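Local coordinates for protein lovastatin nonaketide synthase mokA (Monascus pilosus, PDB 6AD3) that carries out the iterative nine-step assembly of the polyketide in monacolin K (lovastatin) biosynthesis, this chain being the condensation domain of that large synthase, at residues 126-129 with 130-133; 76-79 with 80-84; 212-215 with 216-219. The protein carries 1 engineered substitution. All coordinates share one frame; numbering follows the deposited sequence.

Contact 1: 126-129 with 130-133; sequences HEIF and RTGF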
loop_
_atom_site.group_PDB
_atom_site.type_symbol
_atom_site.label_atom_id
_atom_site.label_comp_id
_atom_site.label_asym_id
_atom_site.label_seq_id
_atom_site.Cartn_x
_atom_site.Cartn_y
_atom_site.Cartn_z
ATOM N N HIS A 126 -12.989 -11.453 -13.897
ATOM C CA HIS A 126 -11.725 -11.713 -13.220
ATOM C C HIS A 126 -11.849 -12.866 -12.234
ATOM O O HIS A 126 -12.566 -12.781 -11.233
ATOM C CB HIS A 126 -11.260 -10.451 -12.501
ATOM C CG HIS A 126 -10.954 -9.329 -13.427
ATOM N ND1 HIS A 126 -11.889 -8.374 -13.785
ATOM C CD2 HIS A 126 -9.919 -9.167 -14.273
ATOM C CE1 HIS A 126 -11.361 -7.577 -14.701
ATOM N NE2 HIS A 126 -10.151 -8.018 -14.977
ATOM N N GLU A 127 -11.067 -13.892 -12.480
ATOM C CA GLU A 127 -11.051 -15.062 -11.637
ATOM C C GLU A 127 -10.823 -14.720 -10.172
ATOM O O GLU A 127 -11.429 -15.317 -9.302
ATOM C CB GLU A 127 -9.978 -16.028 -12.118
ATOM C CG GLU A 127 -10.388 -16.846 -13.313
ATOM C CD GLU A 127 -9.281 -17.737 -13.837
ATOM O OE1 GLU A 127 -8.287 -17.951 -13.151
ATOM O OE2 GLU A 127 -9.521 -18.383 -14.852
ATOM N N ILE A 128 -9.937 -13.766 -9.901
ATOM C CA ILE A 128 -9.543 -13.445 -8.526
ATOM C C ILE A 128 -10.736 -12.864 -7.741
ATOM O O ILE A 128 -10.766 -12.939 -6.536
ATOM C CB ILE A 128 -8.310 -12.492 -8.504
ATOM C CG1 ILE A 128 -7.750 -12.328 -7.088
ATOM C CG2 ILE A 128 -8.649 -11.125 -9.059
ATOM C CD1 ILE A 128 -7.305 -13.624 -6.441
ATOM N N PHE A 129 -11.782 -12.421 -8.457
ATOM C CA PHE A 129 -12.988 -11.929 -7.803
ATOM C C PHE A 129 -14.032 -13.026 -7.661
ATOM O O PHE A 129 -15.144 -12.770 -7.137
ATOM C CB PHE A 129 -13.579 -10.726 -8.559
ATOM C CG PHE A 129 -12.675 -9.525 -8.593
ATOM C CD1 PHE A 129 -11.677 -9.343 -7.635
ATOM C CD2 PHE A 129 -12.805 -8.583 -9.604
ATOM C CE1 PHE A 129 -10.847 -8.237 -7.678
ATOM C CE2 PHE A 129 -11.998 -7.460 -9.630
ATOM C CZ PHE A 129 -11.007 -7.292 -8.694
ATOM N N ARG A 130 -13.714 -14.223 -8.168
ATOM C CA ARG A 130 -14.521 -15.423 -7.913
ATOM C C ARG A 130 -13.658 -16.522 -7.338
ATOM O O ARG A 130 -13.769 -17.740 -7.682
ATOM C CB ARG A 130 -15.297 -15.876 -9.140
ATOM C CG ARG A 130 -14.666 -15.664 -10.445
ATOM C CD ARG A 130 -15.686 -15.899 -11.564
ATOM N NE ARG A 130 -15.078 -15.603 -12.837
ATOM C CZ ARG A 130 -14.308 -16.416 -13.526
ATOM N NH1 ARG A 130 -13.826 -16.009 -14.671
ATOM N NH2 ARG A 130 -14.131 -17.667 -13.154
ATOM N N THR A 131 -12.782 -16.104 -6.440
ATOM C CA THR A 131 -11.859 -17.003 -5.798
ATOM C C THR A 131 -12.142 -17.132 -4.299
ATOM O O THR A 131 -12.303 -16.144 -3.576
ATOM C CB THR A 131 -10.401 -16.562 -6.065
ATOM O OG1 THR A 131 -10.104 -16.777 -7.467
ATOM C CG2 THR A 131 -9.414 -17.372 -5.244
ATOM N N GLY A 132 -12.180 -18.369 -3.835
ATOM C CA GLY A 132 -12.121 -18.629 -2.413
ATOM C C GLY A 132 -10.787 -19.168 -1.971
ATOM O O GLY A 132 -9.930 -19.508 -2.781
ATOM N N PHE A 133 -10.600 -19.261 -0.666
ATOM C CA PHE A 133 -9.322 -19.640 -0.117
ATOM C C PHE A 133 -9.580 -20.688 0.950
ATOM O O PHE A 133 -10.237 -20.420 1.942
ATOM C CB PHE A 133 -8.597 -18.437 0.509
ATOM C CG PHE A 133 -8.264 -17.335 -0.479
ATOM C CD1 PHE A 133 -9.224 -16.450 -0.893
ATOM C CD2 PHE A 133 -7.043 -17.330 -1.109
ATOM C CE1 PHE A 133 -8.958 -15.550 -1.917
ATOM C CE2 PHE A 133 -6.757 -16.430 -2.124
ATOM C CZ PHE A 133 -7.707 -15.503 -2.491
HETATM O O HOH W 1 -12.619 -13.610 -4.620
#
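Glu-127 and Arg-130 meet across a tight 3-10 turn that leads from helix 112-125 into strand 131-135, its sequence closely resembling the RHExLRTxF (C2) signature of condensation domains, with Phe-129 at the leucine position. Two hydrogen bonds close the turn on one acceptor. Arg-130 N donates to Glu-127 O at 2.8 Å (N-H...O 149°), and Thr-131 OG1 donates to the same Glu-127 O at 2.7 Å. The two donors come from opposite faces of the carbonyl plane, each well out of it. In Thr-131 the hydroxyl lies anti to the carbonyl carbon (chi1 -69°), turned back to the turn, while CG2 goes the other way; a beta-branched threonine thus suits both the first strand position and the need for a donor here. A water extends the polar network, donating to Ile-128 O at 2.7 Å and accepting from Thr-131 N at 3.1 Å.

The long side chains meet by packing rather than by pairing of charges. The guanidinium of Arg-130 lies with one face over Glu-127, whose CA stands 4.0 Å from Arg-130 CZ, and the carboxylate plane is turned 71° away from it. Arginine suits this place because several N-H groups can serve separate backbone carbonyls: NE is bound to Arg-124 O and NH2 to Phe-150 O, tying the helix end to strand 145-150.

The apolar side chains that meet are Ile-128 and Phe-133, on the side facing helix 80-91, where both also touch Gln-82. There Ile-128 CD1 reaches the ring edge of Phe-133, near its plane, 4.4 Å from CZ.

Contact 2: 76-79 with 80-84; sequences HPLS and LGQEY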
loop_
_atom_site.group_PDB
_atom_site.type_symbol
_atom_site.label_atom_id
_atom_site.label_comp_id
_atom_site.label_asym_id
_atom_site.label_seq_id
_atom_site.Cartn_x
_atom_site.Cartn_y
_atom_site.Cartn_z
ATOM N N HIS A 76 -5.324 -23.650 -7.267
ATOM C CA HIS A 76 -3.971 -23.084 -7.405
ATOM C C HIS A 76 -3.381 -22.850 -6.051
ATOM O O HIS A 76 -4.081 -22.488 -5.126
ATOM C CB HIS A 76 -4.016 -21.715 -8.128
ATOM C CG HIS A 76 -4.662 -21.758 -9.471
ATOM N ND1 HIS A 76 -3.977 -22.104 -10.609
ATOM C CD2 HIS A 76 -5.895 -21.390 -9.875
ATOM C CE1 HIS A 76 -4.794 -22.051 -11.643
ATOM N NE2 HIS A 76 -5.954 -21.591 -11.228
ATOM N N PRO A 77 -2.061 -22.924 -5.951
ATOM C CA PRO A 77 -1.376 -22.413 -4.760
ATOM C C PRO A 77 -1.598 -20.906 -4.588
ATOM O O PRO A 77 -1.870 -20.251 -5.553
ATOM C CB PRO A 77 0.104 -22.698 -5.046
ATOM C CG PRO A 77 0.208 -22.958 -6.517
ATOM C CD PRO A 77 -1.146 -23.294 -7.052
ATOM N N LEU A 78 -1.480 -20.398 -3.355
ATOM C CA LEU A 78 -1.350 -18.968 -3.124
ATOM C C LEU A 78 -0.169 -18.396 -3.930
ATOM O O LEU A 78 0.846 -19.057 -4.163
ATOM C CB LEU A 78 -1.191 -18.678 -1.638
ATOM C CG LEU A 78 -2.287 -19.117 -0.652
ATOM C CD1 LEU A 78 -1.981 -18.632 0.757
ATOM C CD2 LEU A 78 -3.647 -18.626 -1.094
ATOM N N SER A 79 -0.308 -17.170 -4.386
ATOM C CA SER A 79 0.839 -16.435 -4.879
ATOM C C SER A 79 1.823 -16.241 -3.734
ATOM O O SER A 79 1.472 -16.398 -2.561
ATOM C CB SER A 79 0.412 -15.061 -5.436
ATOM O OG SER A 79 0.118 -14.142 -4.393
ATOM N N LEU A 80 3.046 -15.872 -4.078
ATOM C CA LEU A 80 4.077 -15.656 -3.079
ATOM C C LEU A 80 3.621 -14.529 -2.086
ATOM O O LEU A 80 3.745 -14.661 -0.864
ATOM C CB LEU A 80 5.381 -15.323 -3.788
ATOM C CG LEU A 80 6.082 -16.506 -4.470
ATOM C CD1 LEU A 80 7.148 -16.011 -5.433
ATOM C CD2 LEU A 80 6.669 -17.431 -3.425
ATOM N N GLY A 81 3.111 -13.444 -2.630
ATOM C CA GLY A 81 2.606 -12.334 -1.824
ATOM C C GLY A 81 1.417 -12.741 -0.986
ATOM O O GLY A 81 1.330 -12.368 0.198
ATOM N N GLN A 82 0.472 -13.494 -1.566
ATOM C CA GLN A 82 -0.642 -14.018 -0.754
ATOM C C GLN A 82 -0.159 -14.879 0.411
ATOM O O GLN A 82 -0.686 -14.800 1.521
ATOM C CB GLN A 82 -1.603 -14.818 -1.599
ATOM C CG GLN A 82 -2.461 -13.987 -2.536
ATOM C CD GLN A 82 -3.260 -14.843 -3.499
ATOM O OE1 GLN A 82 -2.876 -15.975 -3.816
ATOM N NE2 GLN A 82 -4.433 -14.355 -3.890
ATOM N N GLU A 83 0.858 -15.718 0.161
ATOM C CA GLU A 83 1.329 -16.635 1.155
ATOM C C GLU A 83 1.925 -15.920 2.372
ATOM O O GLU A 83 1.594 -16.254 3.509
ATOM C CB GLU A 83 2.356 -17.593 0.532
ATOM C CG GLU A 83 2.948 -18.586 1.516
ATOM C CD GLU A 83 3.914 -19.582 0.858
ATOM O OE1 GLU A 83 3.880 -19.782 -0.366
ATOM O OE2 GLU A 83 4.791 -20.080 1.564
ATOM N N TYR A 84 2.724 -14.871 2.144
ATOM C CA TYR A 84 3.300 -14.133 3.271
ATOM C C TYR A 84 2.191 -13.365 4.018
ATOM O O TYR A 84 2.111 -13.381 5.223
ATOM C CB TYR A 84 4.394 -13.158 2.810
ATOM C CG TYR A 84 5.118 -12.492 3.993
ATOM C CD1 TYR A 84 6.019 -13.223 4.785
ATOM C CD2 TYR A 84 4.835 -11.188 4.348
ATOM C CE1 TYR A 84 6.643 -12.641 5.875
ATOM C CE2 TYR A 84 5.425 -10.588 5.443
ATOM C CZ TYR A 84 6.341 -11.303 6.202
ATOM O OH TYR A 84 6.844 -10.706 7.321
#
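Ser-79 and Gln-82 face each other as the two halves of a capping box, their side chains exchanging bonds with each other's backbone at the start of helix 80-91. Ser-79 OG accepts from Gln-82 N at 2.9 Å in a nearly straight bond (165°). With chi1 at 76°, OG lies between its own N and carbonyl carbon. In return the extended chain of Gln-82 runs back past the serine, CG lying 3.2 Å from Ser-79 OG, and its OE1 receives Ser-79 N at 2.9 Å, the donor tilted 26° from the amide plane. Serine is short enough to reach a first-turn N-H that has no helical carbonyl to receive it, and glutamine long enough to reach back to the N-cap amide. Its NE2 donates to Phe-209 O, so both ends of the amide are used and its rotation is fixed.

Leu-78 runs across the Gln-82 chain obliquely. Its CA is 3.4 Å from Gln-82 OE1 and its CD1 3.9 Å from Glu-83 CA, so the leucine packs beside the box. Glu-83 is held by salt bridges to Arg-87 and to Arg-247, which also binds Leu-78 O.

The sequence resembles the SxAQxRxWxL (C1) signature of condensation domains, with glycine and tyrosine replacing its alanine and arginine. The capped end follows edge strand 72-77, with Ser-79 packed on helix 239-251, Gln-82 and Leu-78 on strand 145-150, and Leu-80 against helix 408-414.

Contact 3: 212-215 with 216-219; sequences DGST and TENI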
loop_
_atom_site.group_PDB
_atom_site.type_symbol
_atom_site.label_atom_id
_atom_site.label_comp_id
_atom_site.label_asym_id
_atom_site.label_seq_id
_atom_site.Cartn_x
_atom_site.Cartn_y
_atom_site.Cartn_z
ATOM N N ASP A 212 -5.343 -4.458 -4.383
ATOM C CA ASP A 212 -4.288 -3.482 -4.025
ATOM C C ASP A 212 -4.595 -2.189 -4.769
ATOM O O ASP A 212 -5.643 -2.077 -5.374
ATOM C CB ASP A 212 -2.831 -3.999 -4.332
ATOM C CG ASP A 212 -2.537 -4.232 -5.828
ATOM O OD1 ASP A 212 -3.219 -3.693 -6.726
ATOM O OD2 ASP A 212 -1.535 -4.940 -6.111
ATOM N N GLY A 213 -3.791 -1.152 -4.544
ATOM C CA GLY A 213 -4.136 0.186 -5.066
ATOM C C GLY A 213 -4.364 0.174 -6.576
ATOM O O GLY A 213 -5.266 0.853 -7.087
ATOM N N SER A 214 -3.522 -0.542 -7.326
ATOM C CA SER A 214 -3.720 -0.638 -8.769
ATOM C C SER A 214 -4.980 -1.386 -9.180
ATOM O O SER A 214 -5.675 -1.030 -10.154
ATOM C CB SER A 214 -2.478 -1.245 -9.430
ATOM O OG SER A 214 -1.363 -0.395 -9.235
ATOM N N THR A 215 -5.310 -2.436 -8.425
ATOM C CA THR A 215 -6.546 -3.125 -8.640
ATOM C C THR A 215 -7.751 -2.227 -8.425
ATOM O O THR A 215 -8.711 -2.253 -9.216
ATOM C CB THR A 215 -6.615 -4.395 -7.793
ATOM O OG1 THR A 215 -5.645 -5.327 -8.323
ATOM C CG2 THR A 215 -7.982 -5.011 -7.842
ATOM N N THR A 216 -7.735 -1.434 -7.373
ATOM C CA THR A 216 -8.826 -0.471 -7.147
ATOM C C THR A 216 -8.986 0.508 -8.308
ATOM O O THR A 216 -10.084 0.667 -8.834
ATOM C CB THR A 216 -8.614 0.307 -5.839
ATOM O OG1 THR A 216 -8.454 -0.628 -4.766
ATOM C CG2 THR A 216 -9.802 1.230 -5.532
ATOM N N GLU A 217 -7.858 1.023 -8.823
ATOM C CA GLU A 217 -7.886 1.884 -10.022
ATOM C C GLU A 217 -8.510 1.130 -11.173
ATOM O O GLU A 217 -9.394 1.667 -11.890
ATOM C CB GLU A 217 -6.455 2.314 -10.393
ATOM C CG GLU A 217 -5.803 3.280 -9.398
ATOM C CD GLU A 217 -4.271 3.395 -9.540
ATOM O OE1 GLU A 217 -3.618 4.004 -8.636
ATOM O OE2 GLU A 217 -3.673 2.729 -10.413
ATOM N N ASN A 218 -8.067 -0.116 -11.376
ATOM C CA ASN A 218 -8.530 -0.908 -12.518
ATOM C C ASN A 218 -10.057 -1.135 -12.403
ATOM O O ASN A 218 -10.745 -1.164 -13.407
ATOM C CB ASN A 218 -7.810 -2.259 -12.614
ATOM C CG ASN A 218 -6.358 -2.149 -13.069
ATOM O OD1 ASN A 218 -5.619 -3.168 -13.101
ATOM N ND2 ASN A 218 -5.973 -0.979 -13.541
ATOM N N ILE A 219 -10.560 -1.410 -11.193
ATOM C CA ILE A 219 -12.012 -1.648 -11.028
ATOM C C ILE A 219 -12.810 -0.415 -11.483
ATOM O O ILE A 219 -13.823 -0.542 -12.203
ATOM C CB ILE A 219 -12.347 -1.982 -9.551
ATOM C CG1 ILE A 219 -11.830 -3.395 -9.229
ATOM C CG2 ILE A 219 -13.836 -1.856 -9.293
ATOM C CD1 ILE A 219 -11.732 -3.719 -7.754
HETATM O O HOH W 2 -8.327 -3.466 -4.826
HETATM O O HOH W 3 -3.953 0.591 -12.254
#
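Asp-212 and Thr-216 are joined by the first main-chain bond of helix 213-227, Thr-216 N to Asp-212 O at 3.0 Å, and Thr-215 repeats the step one turn on, its O receiving Ile-219 N at 2.8 Å. Beside this second bond the side chains of Thr-215 and Ile-219 touch, CG2 to CD1 at 4.0 Å; the methyl of Thr-215 is placed for this by standing anti to its own N. Water adds links on two sides: one donates to Asp-212 O and is hydrogen-bonded to Thr-216 OG1, another donates to Ser-214 O and to Glu-217 OE2 (2.8 Å).

Asp-212 and Gly-213 close the segment that lines up with the HHxxxDG signature of condensation domains, though its second histidine is an arginine in this chain. The aspartate is the N-cap: its OD1 takes Thr-215 N at 3.0 Å (162°), a task that suits a short acceptor side chain.

Further out, the carboxylate is itself positioned. OD1 forms a salt bridge with Arg-357, and OD2 accepts from Phe-369 N and Ala-370 N. Thr-215 OG1 lies anti to the carbonyl carbon, where Gly-367 O and Arg-357 meet it.

In the fold
Contacts 1 and 2, with centres 13 Å apart, each contribute an outer strand to one three-stranded antiparallel sheet and touch through Phe-133, whose CD2 meets Leu-78 CD2 at 3.6 Å. Contact 1 packs directly on the start of helix 213-227 in contact 3, Phe-129 CZ lying 3.8 Å from Ile-219 CD1, their centres 15 Å apart. Contacts 2 and 3 do not touch, the nearest atoms being about 9 Å apart; contact 2 instead meets the HHxxxDG-like segment upstream of that helix, at Phe-209, whose ring also adjoins Phe-133 of contact 1. The second histidine of that signature, catalytic in related condensation domains, is an arginine in this chain.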